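Local coordinates for kelch-like protein 7 (Homo sapiens, PDB 3II7) that serves as the substrate-specific adaptor of a CUL3-RBX1 E3 ubiquitin ligase, the part modelled being its six-bladed kelch-repeat propeller domain, at residues A[41-46]-A[69-74]; A[45-50]-A[62-67]; A[16-21]-A[290-295]. All coordinates share one frame; numbering follows the deposited sequence. Where two conformers were deposited one is given.

Interaction 1: residues A[41-46]-A[69-74]; sequences CPFEKR and IKRMDC. With EDO (1,2-ethanediol), chain G; EDO (1,2-ethanediol), chain O; EDO (1,2-ethanediol), chain M; EDO (1,2-ethanediol), chain B.
Arg-46 reaches across to strand 71-76 and spends the end of its guanidinium on two acceptors. Arg-46 NH1 and NH2 both close on the carbonyl oxygen Arg-71 O, the NH2 bond being the shorter at 2.8 Å. The other hydrogen of NH2 goes to Asp-73, a salt bridge of 2.9 Å from Arg-46 NH2 to Asp-73 OD2. That oxygen lies in the guanidinium plane but is approached from above its own carboxylate, the two planes standing 90° apart. Ile-69 covers one face of the guanidinium with CG2, while its CD1 presses on the aliphatic part, 3.4 Å from Arg-46 CG.

Phe-43 lays its ring flat on the carboxylate of Asp-73: the planes are 5° apart, with Asp-73 CG 3.7 Å above the ring centre. Pro-42 CG touches the opposite face, toward the rim.

In the next shell, Arg-71 grips Asp-73 side-on, NE to OD1 at 2.7 Å and NH2 to OD2 at 3.0 Å, each carboxylate oxygen using its syn lone pair. The Arg-71 chain bends at chi3 (72°) to bring the guanidinium back along its own strand. Ser-84 also bonds to OD1, and one water joins Arg-46 NE to OD2.

One buried carboxylate thus lies between two positively charged arginines; it probably offsets the repulsion between their guanidinium groups, and they in turn probably favour its ionised form.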
# COMPACT_ATOMS: atom_id res chain seq x y z
N CYS A 41 -17.77 9.39 3.29
CA CYS A 41 -17.46 8.16 4.04
C CYS A 41 -18.07 8.26 5.42
O CYS A 41 -17.74 9.18 6.16
CB CYS A 41 -15.97 8.00 4.21
SG CYS A 41 -15.45 6.55 5.15
N PRO A 42 -18.94 7.31 5.77
CA PRO A 42 -19.62 7.36 7.06
C PRO A 42 -18.91 6.54 8.17
O PRO A 42 -19.48 6.33 9.24
CB PRO A 42 -20.95 6.72 6.73
CG PRO A 42 -20.57 5.62 5.79
CD PRO A 42 -19.43 6.18 4.97
N PHE A 43 -17.67 6.13 7.92
CA PHE A 43 -16.88 5.34 8.89
C PHE A 43 -15.70 6.13 9.40
O PHE A 43 -15.01 6.82 8.62
CB PHE A 43 -16.38 4.05 8.26
CG PHE A 43 -17.49 3.16 7.76
CD1 PHE A 43 -18.37 2.56 8.65
CD2 PHE A 43 -17.66 2.92 6.40
CE1 PHE A 43 -19.39 1.77 8.20
CE2 PHE A 43 -18.69 2.12 5.95
CZ PHE A 43 -19.56 1.54 6.85
N GLU A 44 -15.45 6.00 10.70
CA GLU A 44 -14.35 6.68 11.35
C GLU A 44 -13.01 6.08 10.92
O GLU A 44 -12.95 4.93 10.46
CB GLU A 44 -14.50 6.58 12.86
CG GLU A 44 -15.68 7.37 13.38
CD GLU A 44 -15.65 7.54 14.88
OE1 GLU A 44 -15.10 6.66 15.58
OE2 GLU A 44 -16.17 8.57 15.37
N LYS A 45 -11.95 6.86 11.07
CA LYS A 45 -10.61 6.45 10.74
C LYS A 45 -10.25 5.17 11.46
O LYS A 45 -10.57 5.01 12.65
CB LYS A 45 -9.59 7.48 11.24
CG LYS A 45 -9.63 8.82 10.64
CD LYS A 45 -8.84 9.83 11.52
CE LYS A 45 -7.37 9.79 11.23
NZ LYS A 45 -7.09 10.44 9.93
N ARG A 46 -9.54 4.30 10.74
CA ARG A 46 -8.90 3.13 11.32
C ARG A 46 -7.43 3.40 11.51
O ARG A 46 -6.80 4.10 10.67
CB ARG A 46 -9.00 1.94 10.37
CG ARG A 46 -10.38 1.47 10.09
CD ARG A 46 -10.36 0.17 9.35
NE ARG A 46 -11.70 -0.24 8.95
CZ ARG A 46 -12.12 -1.51 8.80
NH1 ARG A 46 -11.30 -2.53 9.03
NH2 ARG A 46 -13.36 -1.75 8.45
N ILE A 69 -10.40 -4.33 14.54
CA ILE A 69 -11.66 -4.29 13.76
C ILE A 69 -11.85 -5.59 12.98
O ILE A 69 -10.92 -6.07 12.31
CB ILE A 69 -11.70 -3.10 12.82
CG1 ILE A 69 -11.57 -1.80 13.60
CG2 ILE A 69 -12.99 -3.11 12.03
CD1 ILE A 69 -11.13 -0.64 12.71
N LYS A 70 -13.06 -6.15 13.08
CA LYS A 70 -13.36 -7.44 12.46
C LYS A 70 -14.20 -7.32 11.19
O LYS A 70 -14.42 -8.30 10.49
CB LYS A 70 -14.10 -8.33 13.48
CG LYS A 70 -13.33 -8.52 14.79
CD LYS A 70 -13.98 -9.60 15.65
CE LYS A 70 -13.34 -9.63 17.04
NZ LYS A 70 -14.02 -10.58 17.94
N ARG A 71 -14.65 -6.10 10.89
CA ARG A 71 -15.46 -5.81 9.74
C ARG A 71 -14.60 -5.28 8.58
O ARG A 71 -13.65 -4.54 8.81
CB ARG A 71 -16.43 -4.72 10.13
CG ARG A 71 -17.48 -4.41 9.14
CD ARG A 71 -18.40 -3.32 9.70
NE ARG A 71 -17.74 -2.03 9.73
CZ ARG A 71 -17.33 -1.37 10.81
NH1 ARG A 71 -17.57 -1.83 12.05
NH2 ARG A 71 -16.69 -0.23 10.66
N MET A 72 -15.00 -5.61 7.35
CA MET A 72 -14.39 -5.04 6.12
C MET A 72 -15.39 -4.08 5.54
O MET A 72 -16.53 -4.44 5.28
CB MET A 72 -14.12 -6.19 5.11
CG MET A 72 -13.58 -5.81 3.77
SD MET A 72 -12.78 -7.25 3.01
CE MET A 72 -14.21 -8.26 2.63
N ASP A 73 -14.98 -2.83 5.36
CA ASP A 73 -15.86 -1.82 4.77
C ASP A 73 -15.55 -1.67 3.29
O ASP A 73 -14.37 -1.65 2.90
CB ASP A 73 -15.74 -0.52 5.54
CG ASP A 73 -16.27 -0.63 6.94
OD1 ASP A 73 -17.32 -1.32 7.15
OD2 ASP A 73 -15.63 -0.05 7.87
N CYS A 74 -16.59 -1.61 2.48
CA CYS A 74 -16.45 -1.72 1.03
C CYS A 74 -17.12 -0.53 0.39
O CYS A 74 -18.29 -0.23 0.68
CB CYS A 74 -17.07 -3.00 0.53
SG CYS A 74 -16.56 -4.52 1.41
C1 EDO G . -8.97 5.26 7.11
O1 EDO G . -9.55 4.23 7.92
C2 EDO G . -7.49 5.46 7.43
O2 EDO G . -7.33 5.92 8.80
C1 EDO O . -17.20 -5.96 14.79
O1 EDO O . -17.33 -7.13 13.98
C2 EDO O . -16.25 -4.99 14.11
O2 EDO O . -15.01 -4.89 14.82
C1 EDO M . -13.31 10.87 13.61
O1 EDO M . -14.54 11.20 12.96
C2 EDO M . -12.22 10.56 12.58
O2 EDO M . -12.74 9.91 11.43
C1 EDO B . -14.95 11.93 4.05
O1 EDO B . -14.67 12.84 2.95
C2 EDO B . -16.06 12.46 4.95
O2 EDO B . -17.37 12.17 4.45
O HOH W 1 -13.71 1.70 8.32
O HOH W 2 -11.08 -5.77 9.15

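Interaction 2: residues A[45-50]-A[62-67]. With EDO (1,2-ethanediol), chain P; EDO (1,2-ethanediol), chain G; EDO (1,2-ethanediol), chain H; EDO (1,2-ethanediol), chain M.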
# COMPACT_ATOMS: atom_id res chain seq x y z
N LYS A 45 -11.95 6.86 11.07
CA LYS A 45 -10.61 6.45 10.74
C LYS A 45 -10.25 5.17 11.46
O LYS A 45 -10.57 5.01 12.65
CB LYS A 45 -9.59 7.48 11.24
CG LYS A 45 -9.63 8.82 10.64
CD LYS A 45 -8.84 9.83 11.52
CE LYS A 45 -7.37 9.79 11.23
NZ LYS A 45 -7.09 10.44 9.93
N ARG A 46 -9.54 4.30 10.74
CA ARG A 46 -8.90 3.13 11.32
C ARG A 46 -7.43 3.40 11.51
O ARG A 46 -6.80 4.10 10.67
CB ARG A 46 -9.00 1.94 10.37
CG ARG A 46 -10.38 1.47 10.09
CD ARG A 46 -10.36 0.17 9.35
NE ARG A 46 -11.70 -0.24 8.95
CZ ARG A 46 -12.12 -1.51 8.80
NH1 ARG A 46 -11.30 -2.53 9.03
NH2 ARG A 46 -13.36 -1.75 8.45
N ARG A 47 -6.86 2.85 12.57
CA ARG A 47 -5.41 2.85 12.77
C ARG A 47 -4.77 1.65 12.08
O ARG A 47 -5.16 0.54 12.34
CB ARG A 47 -5.08 2.76 14.27
CG ARG A 47 -3.59 2.74 14.59
CD ARG A 47 -3.31 2.36 16.06
NE ARG A 47 -3.95 3.30 16.98
CZ ARG A 47 -5.09 3.08 17.65
NH1 ARG A 47 -5.74 1.92 17.55
NH2 ARG A 47 -5.57 4.03 18.45
N ASP A 48 -3.77 1.91 11.23
CA ASP A 48 -2.93 0.87 10.65
C ASP A 48 -3.72 -0.23 9.91
O ASP A 48 -3.48 -1.41 10.11
CB ASP A 48 -2.02 0.29 11.74
CG ASP A 48 -1.02 1.33 12.28
OD1 ASP A 48 -0.59 2.21 11.48
OD2 ASP A 48 -0.69 1.26 13.46
N ALA A 49 -4.67 0.19 9.09
CA ALA A 49 -5.42 -0.74 8.21
C ALA A 49 -4.77 -0.82 6.82
O ALA A 49 -3.64 -0.34 6.61
CB ALA A 49 -6.89 -0.30 8.11
N ALA A 50 -5.46 -1.48 5.90
CA ALA A 50 -5.03 -1.62 4.51
C ALA A 50 -6.22 -1.48 3.60
O ALA A 50 -7.35 -1.67 4.02
CB ALA A 50 -4.35 -2.97 4.28
N GLY A 62 -8.69 -4.72 8.18
CA GLY A 62 -7.69 -4.71 9.23
C GLY A 62 -7.68 -3.42 10.02
O GLY A 62 -8.61 -2.58 9.93
N GLY A 63 -6.64 -3.25 10.83
CA GLY A 63 -6.51 -2.09 11.65
C GLY A 63 -7.35 -2.14 12.91
O GLY A 63 -8.03 -3.14 13.22
N SER A 64 -7.31 -1.04 13.63
CA SER A 64 -7.93 -0.97 14.95
C SER A 64 -8.46 0.42 15.24
O SER A 64 -8.08 1.40 14.58
CB SER A 64 -6.91 -1.35 16.01
OG SER A 64 -5.73 -0.53 15.95
N GLN A 65 -9.34 0.49 16.23
CA GLN A 65 -9.74 1.72 16.87
C GLN A 65 -9.44 1.49 18.36
O GLN A 65 -8.26 1.39 18.71
CB GLN A 65 -11.18 2.05 16.51
CG GLN A 65 -11.29 2.60 15.05
CD GLN A 65 -12.59 2.24 14.34
OE1 GLN A 65 -13.37 1.43 14.83
NE2 GLN A 65 -12.83 2.84 13.16
N LEU A 66 -10.45 1.34 19.22
CA LEU A 66 -10.19 0.92 20.61
C LEU A 66 -9.73 -0.56 20.65
O LEU A 66 -8.88 -0.94 21.46
CB LEU A 66 -11.44 1.13 21.50
CG LEU A 66 -11.58 2.53 22.12
CD1 LEU A 66 -10.50 2.77 23.17
CD2 LEU A 66 -11.56 3.64 21.04
N PHE A 67 -10.28 -1.37 19.73
CA PHE A 67 -9.98 -2.79 19.64
C PHE A 67 -9.70 -3.12 18.17
O PHE A 67 -9.94 -2.28 17.29
CB PHE A 67 -11.17 -3.62 20.17
CG PHE A 67 -11.56 -3.28 21.61
CD1 PHE A 67 -10.70 -3.57 22.67
CD2 PHE A 67 -12.78 -2.67 21.89
CE1 PHE A 67 -11.06 -3.26 24.00
CE2 PHE A 67 -13.14 -2.35 23.22
CZ PHE A 67 -12.27 -2.65 24.26
C1 EDO P . -13.31 -2.71 17.21
O1 EDO P . -14.24 -3.14 18.21
C2 EDO P . -13.19 -1.20 17.22
O2 EDO P . -12.85 -0.71 18.53
C1 EDO G . -8.97 5.26 7.11
O1 EDO G . -9.55 4.23 7.92
C2 EDO G . -7.49 5.46 7.43
O2 EDO G . -7.33 5.92 8.80
C1 EDO H . -4.38 3.21 7.61
O1 EDO H . -5.24 2.90 8.70
C2 EDO H . -3.03 3.72 8.06
O2 EDO H . -2.14 3.66 6.94
C1 EDO M . -13.31 10.87 13.61
O1 EDO M . -14.54 11.20 12.96
C2 EDO M . -12.22 10.56 12.58
O2 EDO M . -12.74 9.91 11.43
O HOH W 2 -11.08 -5.77 9.15
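Two loops of the kelch propeller meet here, the one leading into strand 50-54 and the one that follows strand 57-61 and starts with the Gly-62/Gly-63 doublet, a glycine pair characteristic of kelch repeats. Their backbones form a single antiparallel bridge, the hydrogen-bonded pair Arg-47 and Ser-64. Arg-47 N gives to Ser-64 O at 2.8 Å, and Ser-64 N returns a bond to Arg-47 O at 3.0 Å.

The side chain of Arg-47 repeats the link farther out. CG stands anti to the backbone N (chi1 179°), and the chain then bends at chi3, which brings NH1 to the other loop, where it bonds twice. Arg-47 NH1 gives to Ser-64 OG at 2.9 Å and, almost straight (169°), to a lone pair of Gln-65 O at 2.8 Å. Both acceptors lie near the guanidinium plane, at its edge. Ser-64 OG also hydrogen-bonds to Asp-93.

Gln-65 CB starts away from the partner loop, but its amide turns back, and Gln-65 NE2 reaches Lys-45 O at 3.2 Å from well above the carbonyl plane. Arg-46 NH1 meets a lone pair of Gly-62 O at 2.8 Å, in the plane of its guanidinium, and a water ties that nitrogen to Gly-62 N.

Gly-63 lies against the turn at 47-49, where Gly-63 CA is just 3.0 Å from Arg-47 O. Both glycines have positive phi.

Beyond the bridge, Ala-50 pairs with Leu-61 at the open end of the hairpin of strands 50-54 and 57-61, Gly-63 bonds to Ile-69 just before strand 71-76, and Asp-48 and Gly-63 reach the 92-94 loop that precedes strand 96-100.

Interaction 3: residues A[16-21]-A[290-295]. With EDO (1,2-ethanediol), chain M.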
# COMPACT_ATOMS: atom_id res chain seq x y z
N ALA A 16 -7.48 7.12 -4.99
CA ALA A 16 -8.43 7.35 -3.88
C ALA A 16 -7.70 7.30 -2.57
O ALA A 16 -6.91 6.39 -2.31
CB ALA A 16 -9.51 6.31 -3.90
N LEU A 17 -7.96 8.31 -1.73
CA LEU A 17 -7.33 8.41 -0.41
C LEU A 17 -8.43 8.38 0.64
O LEU A 17 -9.43 9.10 0.52
CB LEU A 17 -6.52 9.69 -0.30
CG LEU A 17 -5.19 9.70 -1.08
CD1 LEU A 17 -5.41 9.73 -2.56
CD2 LEU A 17 -4.33 10.88 -0.64
N PHE A 18 -8.26 7.53 1.66
CA PHE A 18 -9.27 7.37 2.71
C PHE A 18 -8.72 7.69 4.06
O PHE A 18 -7.74 7.05 4.50
CB PHE A 18 -9.84 5.98 2.71
CG PHE A 18 -10.57 5.61 1.41
CD1 PHE A 18 -9.86 5.03 0.34
CD2 PHE A 18 -11.92 5.88 1.26
CE1 PHE A 18 -10.50 4.71 -0.83
CE2 PHE A 18 -12.57 5.56 0.08
CZ PHE A 18 -11.85 4.97 -0.98
N GLY A 19 -9.36 8.63 4.75
CA GLY A 19 -8.86 9.12 6.03
C GLY A 19 -9.91 9.38 7.06
O GLY A 19 -9.71 10.22 7.93
N GLY A 20 -11.04 8.67 6.99
CA GLY A 20 -12.06 8.75 8.03
C GLY A 20 -13.31 9.46 7.58
O GLY A 20 -13.64 9.48 6.40
N SER A 21 -14.03 10.03 8.55
CA SER A 21 -15.36 10.57 8.31
C SER A 21 -15.47 12.09 8.43
O SER A 21 -16.56 12.63 8.25
CB SER A 21 -16.37 9.91 9.25
OG SER A 21 -16.01 10.16 10.60
N LEU A 290 -5.29 5.66 3.87
CA LEU A 290 -5.22 4.54 2.94
C LEU A 290 -5.25 5.09 1.52
O LEU A 290 -5.89 6.13 1.25
CB LEU A 290 -6.39 3.58 3.21
CG LEU A 290 -6.45 3.07 4.64
CD1 LEU A 290 -7.73 2.26 4.81
CD2 LEU A 290 -5.21 2.23 4.91
N ILE A 291 -4.53 4.43 0.63
CA ILE A 291 -4.43 4.88 -0.77
C ILE A 291 -4.50 3.69 -1.73
O ILE A 291 -3.94 2.60 -1.46
CB ILE A 291 -3.08 5.66 -0.97
CG1 ILE A 291 -3.03 6.26 -2.40
CG2 ILE A 291 -1.87 4.79 -0.61
CD1 ILE A 291 -1.86 7.27 -2.60
N CYS A 292 -5.22 3.87 -2.84
CA CYS A 292 -5.25 2.87 -3.89
C CYS A 292 -5.65 3.51 -5.20
O CYS A 292 -6.20 4.63 -5.22
CB CYS A 292 -6.20 1.70 -3.55
SG CYS A 292 -7.92 2.13 -3.44
N VAL A 293 -5.35 2.84 -6.30
CA VAL A 293 -5.77 3.28 -7.61
C VAL A 293 -7.12 2.65 -7.91
O VAL A 293 -7.31 1.42 -7.73
CB VAL A 293 -4.76 2.89 -8.70
CG1 VAL A 293 -5.29 3.29 -10.12
CG2 VAL A 293 -3.43 3.50 -8.38
N VAL A 294 -8.07 3.48 -8.34
CA VAL A 294 -9.39 3.00 -8.75
C VAL A 294 -9.60 3.24 -10.24
O VAL A 294 -9.11 4.20 -10.80
CB VAL A 294 -10.54 3.67 -7.95
CG1 VAL A 294 -10.32 3.58 -6.47
CG2 VAL A 294 -10.72 5.08 -8.34
N ASP A 295 -10.34 2.35 -10.88
CA ASP A 295 -10.99 2.62 -12.16
C ASP A 295 -12.49 2.97 -11.95
O ASP A 295 -13.24 2.17 -11.36
CB ASP A 295 -10.89 1.40 -13.04
CG ASP A 295 -11.11 1.72 -14.49
OD1 ASP A 295 -11.61 2.83 -14.79
OD2 ASP A 295 -10.77 0.86 -15.32
C1 EDO M . -13.31 10.87 13.61
O1 EDO M . -14.54 11.20 12.96
C2 EDO M . -12.22 10.56 12.58
O2 EDO M . -12.74 9.91 11.43
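Leu-290 opens the strand by pairing with Phe-18 as a hydrogen-bonded pair. Leu-290 N gives to Phe-18 O at 2.9 Å, and Leu-290 O takes Phe-18 N at 2.8 Å. Phe-18 CB and Leu-290 CB are 4.2 Å apart on one face of the sheet.

Ile-291 comes next, on the other face, in a non-hydrogen-bonded pair with Leu-17. Its CA-H points at Ala-16 O, with 3.3 Å from Ile-291 CA to that oxygen, and the Leu-17 CA-H makes the matching contact to Leu-290 O. With CG1 anti to the backbone N (chi1 -175°), Ile-291 sets that branch beside Leu-17 CD1.

Cys-292 returns to the Phe-18 face and pairs with Ala-16. Cys-292 O receives Ala-16 N at 2.8 Å, while Cys-292 N gives to Ala-16 O. Cys-292 SG stands at the edge of the Phe-18 ring, 4.5 Å from Phe-18 CE1 and equally far from Ala-16 CB.

Farther along, Val-294 brings CG1 to 3.8 Å from Ala-16 CB.

In the fold this is the closure of the propeller: strand 290-295, the last of the chain, forms an edge strand of the blade, beside 13-18, with 26-30 and 35-38 beyond; it is probably the inner edge, next to the propeller axis. Phe-18, Leu-290, Cys-292 and Val-294 face strand 57-61 of the next blade, where they pack on Val-58 and Ile-60.

In the fold
Interaction 3 builds one blade from the two ends of the chain, whereas interactions 1 and 2 tie the segment leaving that blade to the next one. Interaction 3 lies nearest the middle of the domain, its centre about 10 Å from the chain's centre, and relies on regular strand pairing with apolar side chains. The centres of interactions 2 and 1 lie about 15 and 17 Å from the chain's centre, and there arginines do much of the work: with loop carbonyls and a serine in interaction 2, with a buried carboxylate in interaction 1. Arg-46 belongs to both, and Ile-69 N probably bonds to Gly-63 O between them. Lys-45 CG packs 3.1 Å from Gly-19 O, bringing interaction 3 into the same cluster.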